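Local coordinates for protease Do-like 1, chloroplastic (Arabidopsis thaliana, PDB 3QO6), which acts as a serine protease of the chloroplast that is required at high temperature and may help to degrade damaged proteins, at residues Q63-T68 / V102-I107; V127-F132 / G147-L152; T143-V148 / A173-G178; V253-A258 / D284-V289. All coordinates share one frame; numbering follows the deposited sequence.

Overall arrangement
From the N terminus, contact 1 comes first: it closes a loop of 33 residues, in which His71 and Asp101 of the predicted charge relay lie, within the closed six-stranded barrel of the protease. Contact 2 follows and closes the short hairpin of strands 130-135 and 143-157 in the second sheet. Contact 3 begins on the stretch where contact 2 ends; the two share Gly147 and Val148, follow one another along strand 143-157 and tie the hairpin to the loop leading to Ser180. Contact 4 stands apart in the PDZ domain, its centre about 38 Å from those of contacts 1 and 2 and about 41 Å from that of contact 3.

Contact 1. Residues Q63-T68 / V102-I107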
loop_
_atom_site.group_PDB
_atom_site.type_symbol
_atom_site.label_atom_id
_atom_site.label_comp_id
_atom_site.label_asym_id
_atom_site.label_seq_id
_atom_site.Cartn_x
_atom_site.Cartn_y
_atom_site.Cartn_z
ATOM N N GLN B 63 0.389 46.666 19.772
ATOM C CA GLN B 63 1.342 47.003 18.715
ATOM C C GLN B 63 1.351 46.024 17.556
ATOM O O GLN B 63 2.347 45.944 16.835
ATOM C CB GLN B 63 2.772 47.104 19.241
ATOM C CG GLN B 63 2.947 48.122 20.318
ATOM C CD GLN B 63 2.685 47.546 21.689
ATOM O OE1 GLN B 63 3.515 46.810 22.235
ATOM N NE2 GLN B 63 1.528 47.869 22.252
ATOM N N GLY B 64 0.268 45.264 17.386
ATOM C CA GLY B 64 0.187 44.323 16.271
ATOM C C GLY B 64 1.024 43.048 16.309
ATOM O O GLY B 64 1.284 42.428 15.272
ATOM N N HIS B 65 1.461 42.652 17.500
ATOM C CA HIS B 65 2.236 41.426 17.621
ATOM C C HIS B 65 1.300 40.220 17.670
ATOM O O HIS B 65 0.307 40.210 18.400
ATOM C CB HIS B 65 3.112 41.484 18.858
ATOM C CG HIS B 65 4.315 42.344 18.681
ATOM N ND1 HIS B 65 4.752 43.225 19.650
ATOM C CD2 HIS B 65 5.177 42.466 17.643
ATOM C CE1 HIS B 65 5.832 43.851 19.215
ATOM N NE2 HIS B 65 6.112 43.409 18.001
ATOM N N ILE B 66 1.624 39.226 16.850
ATOM C CA ILE B 66 0.848 38.001 16.738
ATOM C C ILE B 66 1.723 36.788 17.124
ATOM O O ILE B 66 2.886 36.667 16.682
ATOM C CB ILE B 66 0.316 37.832 15.282
ATOM C CG1 ILE B 66 -0.454 39.082 14.845
ATOM C CG2 ILE B 66 -0.578 36.616 15.191
ATOM C CD1 ILE B 66 -1.748 39.349 15.617
ATOM N N VAL B 67 1.160 35.912 17.964
ATOM C CA VAL B 67 1.851 34.710 18.424
ATOM C C VAL B 67 1.371 33.460 17.696
ATOM O O VAL B 67 0.209 33.339 17.330
ATOM C CB VAL B 67 1.641 34.494 19.932
ATOM C CG1 VAL B 67 2.563 33.397 20.443
ATOM C CG2 VAL B 67 1.913 35.780 20.671
ATOM N N THR B 68 2.274 32.519 17.479
ATOM C CA THR B 68 1.883 31.299 16.817
ATOM C C THR B 68 2.960 30.261 17.008
ATOM O O THR B 68 3.921 30.469 17.729
ATOM C CB THR B 68 1.650 31.531 15.309
ATOM O OG1 THR B 68 0.956 30.409 14.758
ATOM C CG2 THR B 68 2.973 31.682 14.572
ATOM N N VAL B 102 7.678 28.312 19.370
ATOM C CA VAL B 102 6.974 29.588 19.523
ATOM C C VAL B 102 7.480 30.615 18.499
ATOM O O VAL B 102 8.683 30.722 18.263
ATOM C CB VAL B 102 7.240 30.168 20.889
ATOM C CG1 VAL B 102 6.694 31.580 20.964
ATOM C CG2 VAL B 102 6.613 29.288 21.924
ATOM N N ALA B 103 6.579 31.384 17.906
ATOM C CA ALA B 103 6.999 32.378 16.934
ATOM C C ALA B 103 6.219 33.668 17.082
ATOM O O ALA B 103 5.050 33.649 17.470
ATOM C CB ALA B 103 6.832 31.840 15.545
ATOM N N VAL B 104 6.857 34.801 16.801
ATOM C CA VAL B 104 6.125 36.062 16.891
ATOM C C VAL B 104 6.071 36.798 15.564
ATOM O O VAL B 104 7.052 36.878 14.844
ATOM C CB VAL B 104 6.704 37.015 17.927
ATOM C CG1 VAL B 104 5.808 38.230 18.004
ATOM C CG2 VAL B 104 6.793 36.340 19.282
ATOM N N LEU B 105 4.905 37.335 15.255
ATOM C CA LEU B 105 4.697 38.056 14.019
ATOM C C LEU B 105 4.273 39.468 14.347
ATOM O O LEU B 105 3.890 39.769 15.490
ATOM C CB LEU B 105 3.592 37.387 13.215
ATOM C CG LEU B 105 3.889 36.438 12.053
ATOM C CD1 LEU B 105 5.140 35.611 12.255
ATOM C CD2 LEU B 105 2.670 35.553 11.881
ATOM N N ARG B 106 4.360 40.341 13.347
ATOM C CA ARG B 106 3.934 41.723 13.509
ATOM C C ARG B 106 3.188 42.112 12.259
ATOM O O ARG B 106 3.550 41.715 11.141
ATOM C CB ARG B 106 5.115 42.675 13.698
ATOM C CG ARG B 106 4.728 44.003 14.362
ATOM C CD ARG B 106 5.758 45.132 14.125
ATOM N NE ARG B 106 5.404 46.347 14.871
ATOM C CZ ARG B 106 5.990 46.744 16.006
ATOM N NH1 ARG B 106 6.985 46.032 16.538
ATOM N NH2 ARG B 106 5.565 47.838 16.634
ATOM N N ILE B 107 2.112 42.858 12.458
ATOM C CA ILE B 107 1.316 43.344 11.353
ATOM C C ILE B 107 1.001 44.808 11.617
ATOM O O ILE B 107 1.012 45.273 12.765
ATOM C CB ILE B 107 -0.017 42.552 11.154
ATOM C CG1 ILE B 107 -0.904 42.661 12.389
ATOM C CG2 ILE B 107 0.284 41.109 10.804
ATOM C CD1 ILE B 107 -2.328 42.196 12.150
#
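His65 and Arg106, a non-hydrogen-bonded pair of antiparallel strands, send their side chains out on the same face of the sheet, with the imidazole and guanidinium planes 77° apart. The arginine runs extended, its CG passing 3.7 Å from His65 CD2 before NH1 comes to 3.1 Å from His65 NE2, at an angle too poor for a hydrogen bond. The polar hold of the ring is at its other nitrogen, ND1, bonded to Asp61. Leu105 O lies in the ring plane at its edge, while Gln63 O sits over one face of the guanidinium. An alanine in place of His65 would probably leave Asp61 without this mate and the shaft of Arg106 without its neighbour. The two strands are central members of the first beta barrel of the chymotrypsin-like fold, flanked by strands 47-61 and 88-97, and helix 214-227 packs on the face carrying His65 and Val104. On the other face Ile66 and Leu105 meet CB to CB at 3.9 Å, between reciprocal backbone bonds (Ile66 N to Leu105 O 2.7 Å, Leu105 N to Ile66 O 2.6 Å). Farther along, Thr68 turns CG2 to Ala103 CB at 4.0 Å and gives OG1 to Ser56 O.

Contact 2. Residues V127-F132 / G147-L152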
loop_
_atom_site.group_PDB
_atom_site.type_symbol
_atom_site.label_atom_id
_atom_site.label_comp_id
_atom_site.label_asym_id
_atom_site.label_seq_id
_atom_site.Cartn_x
_atom_site.Cartn_y
_atom_site.Cartn_z
ATOM N N VAL B 127 -5.263 19.155 36.881
ATOM C CA VAL B 127 -5.939 18.195 35.997
ATOM C C VAL B 127 -7.428 18.195 36.324
ATOM O O VAL B 127 -7.817 18.156 37.500
ATOM C CB VAL B 127 -5.413 16.778 36.198
ATOM C CG1 VAL B 127 -6.338 15.762 35.511
ATOM C CG2 VAL B 127 -4.023 16.693 35.631
ATOM N N GLY B 128 -8.264 18.252 35.295
ATOM C CA GLY B 128 -9.696 18.253 35.532
ATOM C C GLY B 128 -10.355 19.600 35.272
ATOM O O GLY B 128 -11.559 19.638 34.997
ATOM N N GLN B 129 -9.628 20.718 35.343
ATOM C CA GLN B 129 -10.340 21.987 35.099
ATOM C C GLN B 129 -10.657 22.115 33.618
ATOM O O GLN B 129 -9.960 21.529 32.796
ATOM C CB GLN B 129 -9.553 23.193 35.624
ATOM C CG GLN B 129 -8.227 23.428 35.007
ATOM C CD GLN B 129 -7.493 24.593 35.689
ATOM O OE1 GLN B 129 -6.562 24.370 36.482
ATOM N NE2 GLN B 129 -7.912 25.836 35.389
ATOM N N LYS B 130 -11.718 22.835 33.272
ATOM C CA LYS B 130 -12.098 22.972 31.854
ATOM C C LYS B 130 -11.207 23.845 30.963
ATOM O O LYS B 130 -10.609 24.824 31.432
ATOM C CB LYS B 130 -13.540 23.478 31.730
ATOM C CG LYS B 130 -14.481 22.569 32.442
ATOM C CD LYS B 130 -15.936 22.867 32.165
ATOM C CE LYS B 130 -16.851 21.957 33.025
ATOM N NZ LYS B 130 -18.292 22.384 32.976
ATOM N N VAL B 131 -11.100 23.475 29.684
ATOM C CA VAL B 131 -10.341 24.280 28.740
ATOM C C VAL B 131 -11.137 24.510 27.463
ATOM O O VAL B 131 -12.085 23.770 27.131
ATOM C CB VAL B 131 -9.002 23.669 28.387
ATOM C CG1 VAL B 131 -8.096 23.694 29.606
ATOM C CG2 VAL B 131 -9.188 22.272 27.847
ATOM N N PHE B 132 -10.744 25.566 26.757
ATOM C CA PHE B 132 -11.405 25.965 25.532
ATOM C C PHE B 132 -10.352 26.200 24.459
ATOM O O PHE B 132 -9.432 27.006 24.644
ATOM C CB PHE B 132 -12.196 27.243 25.801
ATOM C CG PHE B 132 -13.118 27.126 26.957
ATOM C CD1 PHE B 132 -14.472 26.934 26.751
ATOM C CD2 PHE B 132 -12.612 27.063 28.254
ATOM C CE1 PHE B 132 -15.323 26.666 27.820
ATOM C CE2 PHE B 132 -13.439 26.790 29.341
ATOM C CZ PHE B 132 -14.805 26.589 29.125
ATOM N N GLY B 147 -12.844 20.759 26.370
ATOM C CA GLY B 147 -12.389 19.551 27.000
ATOM C C GLY B 147 -11.865 19.866 28.381
ATOM O O GLY B 147 -12.225 20.859 29.008
ATOM N N VAL B 148 -10.929 19.056 28.823
ATOM C CA VAL B 148 -10.418 19.201 30.166
ATOM C C VAL B 148 -8.868 19.130 30.161
ATOM O O VAL B 148 -8.256 18.678 29.182
ATOM C CB VAL B 148 -11.073 18.029 30.981
ATOM C CG1 VAL B 148 -10.012 16.977 31.379
ATOM C CG2 VAL B 148 -11.884 18.556 32.113
ATOM N N ILE B 149 -8.218 19.615 31.209
ATOM C CA ILE B 149 -6.774 19.451 31.255
ATOM C C ILE B 149 -6.636 17.975 31.637
ATOM O O ILE B 149 -7.131 17.566 32.688
ATOM C CB ILE B 149 -6.121 20.266 32.380
ATOM C CG1 ILE B 149 -6.094 21.752 32.016
ATOM C CG2 ILE B 149 -4.732 19.687 32.675
ATOM C CD1 ILE B 149 -5.161 22.555 32.883
ATOM N N SER B 150 -5.977 17.183 30.799
ATOM C CA SER B 150 -5.818 15.756 31.045
ATOM C C SER B 150 -4.558 15.439 31.787
ATOM O O SER B 150 -4.441 14.379 32.426
ATOM C CB SER B 150 -5.773 14.992 29.729
ATOM O OG SER B 150 -7.014 15.047 29.072
ATOM N N GLY B 151 -3.600 16.345 31.661
ATOM C CA GLY B 151 -2.308 16.149 32.289
ATOM C C GLY B 151 -1.469 17.412 32.294
ATOM O O GLY B 151 -1.690 18.368 31.516
ATOM N N LEU B 152 -0.491 17.408 33.189
ATOM C CA LEU B 152 0.412 18.530 33.341
ATOM C C LEU B 152 1.853 18.059 33.388
ATOM O O LEU B 152 2.120 16.883 33.623
ATOM C CB LEU B 152 0.056 19.280 34.618
ATOM C CG LEU B 152 -1.308 19.917 34.411
ATOM C CD1 LEU B 152 -1.897 20.438 35.715
ATOM C CD2 LEU B 152 -1.133 21.033 33.364
#
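Ile149 packs against the loop and strand of 127-132 with every part of its side chain. Its CB stands 4.1 Å from both Gln129 O and Gly128 N, atoms that also bond to its backbone: Gly128 N bonds to Ile149 O, and Ile149 N reaches Gln129 O at 3.0 Å, nearly along the C=O axis. From CB the branches part. CG2, anti to the backbone N, meets Val127 CA at 3.8 Å. CG1 lies beside that N (chi1 -74°) and touches Val131 CG1 at 3.7 Å, the two side chains crossing at about a right angle. At the tip, CD1 rests 3.8 Å from Gln129 CG, where both chains run side by side and point the same way; the amide beyond is held by OE1 on Leu126 N. A serine here would probably open a gap between Val131 and the aliphatic part of Gln129, leaving that side chain less firmly placed. Toward the turn of the hairpin, Val131 and Gly147 form a hydrogen-bonded pair, with Val131 N 2.9 Å from Gly147 O. This hairpin belongs to the second barrel of the protease: strand 147-151 also pairs with strand 168-171 through a classic beta bulge, in which Ser150 and Gly151 face Gln170. Helix 14-26 packs on Phe132 of the partner strand, and Ser150 OG bonds to Leu144 O of a neighbouring subunit.

Contact 3. Residues T143-V148 / A173-G178; sequences TLTTGV and AAINPG
Thr145 gives the direct hydrogen bond of this contact, OG1 donating to Ala174 O at 2.8 Å. The hydroxyl approaches in the carbonyl plane and on a lone pair, with a C=O...O angle of 140°. Its first torsion (chi1 50°) sets OG1 between the backbone N and the carbonyl carbon, from where it can reach across to the loop. A second polar link runs through a water, which donates to Thr146 O and accepts from Ala174 N, each at 2.9 Å. The water thus bridges the strand carbonyl and the loop amide. A weaker CH...O contact adds to it, Ala173 CA lying 3.5 Å from Thr146 O. The apolar contacts are small: Thr145 CG2 meets Ala174 CB at 3.6 Å, and Ala173 CB lies against the strand backbone, 3.6 Å from Thr146 C. At the start of the same strand, Thr143 OG1 bonds to Gln170 NE2 of a neighbouring subunit. Beyond Ile175, which packs on Ala133, the loop runs to Ser180, the predicted nucleophile. Gly178 makes backbone hydrogen bonds to the bound peptide, consistent with the oxyanion-hole loop of chymotrypsin-like serine proteases, here in the Asn-Pro-Gly-Asn-Ser-Gly-Gly sequence familiar from HtrA proteases.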
loop_
_atom_site.group_PDB
_atom_site.type_symbol
_atom_site.label_atom_id
_atom_site.label_comp_id
_atom_site.label_asym_id
_atom_site.label_seq_id
_atom_site.Cartn_x
_atom_site.Cartn_y
_atom_site.Cartn_z
ATOM N N THR B 143 -12.842 27.792 15.133
ATOM C CA THR B 143 -13.573 26.680 15.688
ATOM C C THR B 143 -13.325 26.572 17.186
ATOM O O THR B 143 -12.187 26.693 17.661
ATOM C CB THR B 143 -13.124 25.382 15.056
ATOM O OG1 THR B 143 -13.618 25.329 13.718
ATOM C CG2 THR B 143 -13.622 24.185 15.863
ATOM N N LEU B 144 -14.394 26.338 17.928
ATOM C CA LEU B 144 -14.266 26.162 19.352
ATOM C C LEU B 144 -14.417 24.673 19.707
ATOM O O LEU B 144 -15.309 23.983 19.219
ATOM C CB LEU B 144 -15.365 26.962 20.066
ATOM C CG LEU B 144 -15.575 26.642 21.554
ATOM C CD1 LEU B 144 -14.520 27.328 22.367
ATOM C CD2 LEU B 144 -16.918 27.083 21.996
ATOM N N THR B 145 -13.528 24.166 20.534
ATOM C CA THR B 145 -13.677 22.797 21.008
ATOM C C THR B 145 -13.352 22.877 22.483
ATOM O O THR B 145 -12.474 23.634 22.907
ATOM C CB THR B 145 -12.725 21.778 20.341
ATOM O OG1 THR B 145 -11.387 22.287 20.388
ATOM C CG2 THR B 145 -13.197 21.444 18.884
ATOM N N THR B 146 -14.081 22.115 23.278
ATOM C CA THR B 146 -13.834 22.150 24.706
ATOM C C THR B 146 -13.469 20.765 25.197
ATOM O O THR B 146 -13.760 19.759 24.552
ATOM C CB THR B 146 -15.073 22.609 25.490
ATOM O OG1 THR B 146 -16.085 21.606 25.357
ATOM C CG2 THR B 146 -15.597 23.950 24.952
ATOM N N GLY B 147 -12.844 20.759 26.370
ATOM C CA GLY B 147 -12.389 19.551 27.000
ATOM C C GLY B 147 -11.865 19.866 28.381
ATOM O O GLY B 147 -12.225 20.859 29.008
ATOM N N VAL B 148 -10.929 19.056 28.823
ATOM C CA VAL B 148 -10.418 19.201 30.166
ATOM C C VAL B 148 -8.868 19.130 30.161
ATOM O O VAL B 148 -8.256 18.678 29.182
ATOM C CB VAL B 148 -11.073 18.029 30.981
ATOM C CG1 VAL B 148 -10.012 16.977 31.379
ATOM C CG2 VAL B 148 -11.884 18.556 32.113
ATOM N N ALA B 173 -9.612 18.117 24.536
ATOM C CA ALA B 173 -10.410 18.998 23.694
ATOM C C ALA B 173 -9.924 18.665 22.291
ATOM O O ALA B 173 -8.715 18.588 22.063
ATOM C CB ALA B 173 -10.094 20.449 23.987
ATOM N N ALA B 174 -10.851 18.459 21.356
ATOM C CA ALA B 174 -10.493 18.131 19.973
ATOM C C ALA B 174 -9.458 19.100 19.371
ATOM O O ALA B 174 -9.698 20.316 19.263
ATOM C CB ALA B 174 -11.752 18.120 19.129
ATOM N N ILE B 175 -8.320 18.557 18.954
ATOM C CA ILE B 175 -7.250 19.348 18.387
ATOM C C ILE B 175 -6.850 18.714 17.056
ATOM O O ILE B 175 -6.284 17.616 17.030
ATOM C CB ILE B 175 -6.021 19.384 19.381
ATOM C CG1 ILE B 175 -6.297 20.335 20.534
ATOM C CG2 ILE B 175 -4.790 19.873 18.710
ATOM C CD1 ILE B 175 -6.993 21.619 20.096
ATOM N N ASN B 176 -7.139 19.382 15.942
ATOM C CA ASN B 176 -6.762 18.821 14.629
ATOM C C ASN B 176 -5.800 19.707 13.830
ATOM O O ASN B 176 -5.466 20.810 14.253
ATOM C CB ASN B 176 -7.989 18.610 13.738
ATOM C CG ASN B 176 -8.948 17.619 14.291
ATOM O OD1 ASN B 176 -9.965 17.991 14.878
ATOM N ND2 ASN B 176 -8.646 16.347 14.111
ATOM N N PRO B 177 -5.333 19.220 12.664
ATOM C CA PRO B 177 -4.422 20.014 11.819
ATOM C C PRO B 177 -5.090 21.348 11.510
ATOM O O PRO B 177 -6.212 21.389 11.026
ATOM C CB PRO B 177 -4.253 19.137 10.602
ATOM C CG PRO B 177 -4.159 17.763 11.249
ATOM C CD PRO B 177 -5.268 17.790 12.301
ATOM N N GLY B 178 -4.406 22.436 11.838
ATOM C CA GLY B 178 -4.971 23.748 11.628
ATOM C C GLY B 178 -5.221 24.437 12.953
ATOM O O GLY B 178 -5.591 25.622 12.992
HETATM O O HOH W 1 -13.712 18.486 21.921
#

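Contact 4. Residues V253-A258 / D284-V289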
loop_
_atom_site.group_PDB
_atom_site.type_symbol
_atom_site.label_atom_id
_atom_site.label_comp_id
_atom_site.label_asym_id
_atom_site.label_seq_id
_atom_site.Cartn_x
_atom_site.Cartn_y
_atom_site.Cartn_z
ATOM N N VAL B 253 24.766 9.258 29.021
ATOM C CA VAL B 253 24.832 9.757 27.640
ATOM C C VAL B 253 26.246 9.662 27.084
ATOM O O VAL B 253 27.187 10.210 27.662
ATOM C CB VAL B 253 24.409 11.245 27.544
ATOM C CG1 VAL B 253 24.206 11.633 26.105
ATOM C CG2 VAL B 253 23.163 11.483 28.325
ATOM N N LEU B 254 26.389 8.994 25.947
ATOM C CA LEU B 254 27.693 8.822 25.308
ATOM C C LEU B 254 28.026 10.037 24.451
ATOM O O LEU B 254 27.339 10.280 23.456
ATOM C CB LEU B 254 27.646 7.580 24.408
ATOM C CG LEU B 254 28.887 6.998 23.732
ATOM C CD1 LEU B 254 28.428 5.907 22.791
ATOM C CD2 LEU B 254 29.651 8.038 22.962
ATOM N N VAL B 255 29.059 10.809 24.787
ATOM C CA VAL B 255 29.336 11.927 23.900
ATOM C C VAL B 255 30.074 11.364 22.693
ATOM O O VAL B 255 31.037 10.621 22.820
ATOM C CB VAL B 255 30.140 13.133 24.561
ATOM C CG1 VAL B 255 29.948 13.177 26.068
ATOM C CG2 VAL B 255 31.571 13.110 24.155
ATOM N N LEU B 256 29.564 11.675 21.514
ATOM C CA LEU B 256 30.160 11.214 20.292
ATOM C C LEU B 256 31.189 12.241 19.863
ATOM O O LEU B 256 32.273 11.891 19.392
ATOM C CB LEU B 256 29.080 11.071 19.226
ATOM C CG LEU B 256 27.946 10.100 19.593
ATOM C CD1 LEU B 256 26.924 10.030 18.461
ATOM C CD2 LEU B 256 28.527 8.714 19.868
ATOM N N ASP B 257 30.860 13.520 20.031
ATOM C CA ASP B 257 31.781 14.591 19.637
ATOM C C ASP B 257 31.680 15.850 20.500
ATOM O O ASP B 257 30.584 16.293 20.885
ATOM C CB ASP B 257 31.550 14.979 18.173
ATOM C CG ASP B 257 32.698 15.779 17.595
ATOM O OD1 ASP B 257 32.449 16.701 16.799
ATOM O OD2 ASP B 257 33.859 15.479 17.917
ATOM N N ALA B 258 32.845 16.412 20.806
ATOM C CA ALA B 258 32.949 17.634 21.596
ATOM C C ALA B 258 33.964 18.454 20.839
ATOM O O ALA B 258 35.180 18.349 21.090
ATOM C CB ALA B 258 33.454 17.340 22.997
ATOM N N ASP B 284 33.670 10.149 26.364
ATOM C CA ASP B 284 33.156 10.210 27.724
ATOM C C ASP B 284 31.666 9.868 27.794
ATOM O O ASP B 284 30.944 9.974 26.812
ATOM C CB ASP B 284 33.394 11.604 28.327
ATOM C CG ASP B 284 34.864 11.965 28.390
ATOM O OD1 ASP B 284 35.698 11.038 28.392
ATOM O OD2 ASP B 284 35.182 13.172 28.443
ATOM N N ILE B 285 31.217 9.443 28.964
ATOM C CA ILE B 285 29.819 9.128 29.155
ATOM C C ILE B 285 29.323 9.994 30.300
ATOM O O ILE B 285 29.829 9.902 31.409
ATOM C CB ILE B 285 29.607 7.663 29.514
ATOM C CG1 ILE B 285 30.123 6.776 28.401
ATOM C CG2 ILE B 285 28.145 7.399 29.709
ATOM C CD1 ILE B 285 30.146 5.343 28.785
ATOM N N ILE B 286 28.339 10.840 30.023
ATOM C CA ILE B 286 27.813 11.725 31.037
ATOM C C ILE B 286 26.825 10.941 31.869
ATOM O O ILE B 286 25.848 10.406 31.344
ATOM C CB ILE B 286 27.133 12.939 30.390
ATOM C CG1 ILE B 286 28.114 13.604 29.427
ATOM C CG2 ILE B 286 26.677 13.927 31.460
ATOM C CD1 ILE B 286 27.496 14.671 28.577
ATOM N N THR B 287 27.098 10.876 33.170
ATOM C CA THR B 287 26.272 10.139 34.113
ATOM C C THR B 287 25.551 11.102 35.051
ATOM O O THR B 287 24.559 10.752 35.696
ATOM C CB THR B 287 27.147 9.150 34.929
ATOM O OG1 THR B 287 28.092 9.876 35.732
ATOM C CG2 THR B 287 27.923 8.225 33.975
ATOM N N SER B 288 26.057 12.326 35.113
ATOM C CA SER B 288 25.457 13.345 35.953
ATOM C C SER B 288 25.954 14.720 35.532
ATOM O O SER B 288 27.045 14.868 34.969
ATOM C CB SER B 288 25.810 13.116 37.423
ATOM O OG SER B 288 27.050 13.726 37.755
ATOM N N VAL B 289 25.129 15.723 35.800
ATOM C CA VAL B 289 25.455 17.103 35.489
ATOM C C VAL B 289 25.102 17.824 36.785
ATOM O O VAL B 289 23.981 17.694 37.288
ATOM C CB VAL B 289 24.613 17.612 34.314
ATOM C CG1 VAL B 289 23.157 17.679 34.711
ATOM C CG2 VAL B 289 25.112 18.950 33.872
#
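Asp284 meets Val255 mainly through its backbone carbonyl, while its carboxylate, the one flat side-chain group among the touching residues, is engaged elsewhere: OD2 takes a salt bridge from Arg319 and a hydrogen bond from Gln270 N. The other flat groups are the peptide carbonyls, and each receives its donor differently. Val255 N approaches Asp284 O at 2.9 Å, almost in line with the carbonyl bond (167° at the oxygen). Val253 N lies in the carbonyl plane of Ile286, 2.8 Å from its O, and the return bond from Ile286 N to Val253 O, 2.7 Å long, is tilted 20° out of plane. Val253 O also takes a CH...O contact from Ile285 CA at 3.2 Å, and Ile285 CG2, anti to its own N, lies 3.6 Å from Val253 O. These bonds join two antiparallel strands of the PDZ domain that follows the protease, a domain that its sequence family places with the circularly permuted PDZ domains. Each strand carries a classic beta bulge past the contact: Leu256 and Asp257 both face Lys238, and Thr287 and Ser288 both face Glu316. On the face of Val253 and Ile286 the side chains come together, CB to CB at 4.3 Å. Val255 joins them, its CG1 3.8 Å from Ile286 CD1 and 3.4 Å from Asp284 O, and its side chain crosses that of Ile286 at about a right angle. Ile237 packs on Ile286 there, and Val294 on Val253. The opposite face carries Leu254 and Ile285, and Ile285 also packs on Arg279 of a neighbouring subunit.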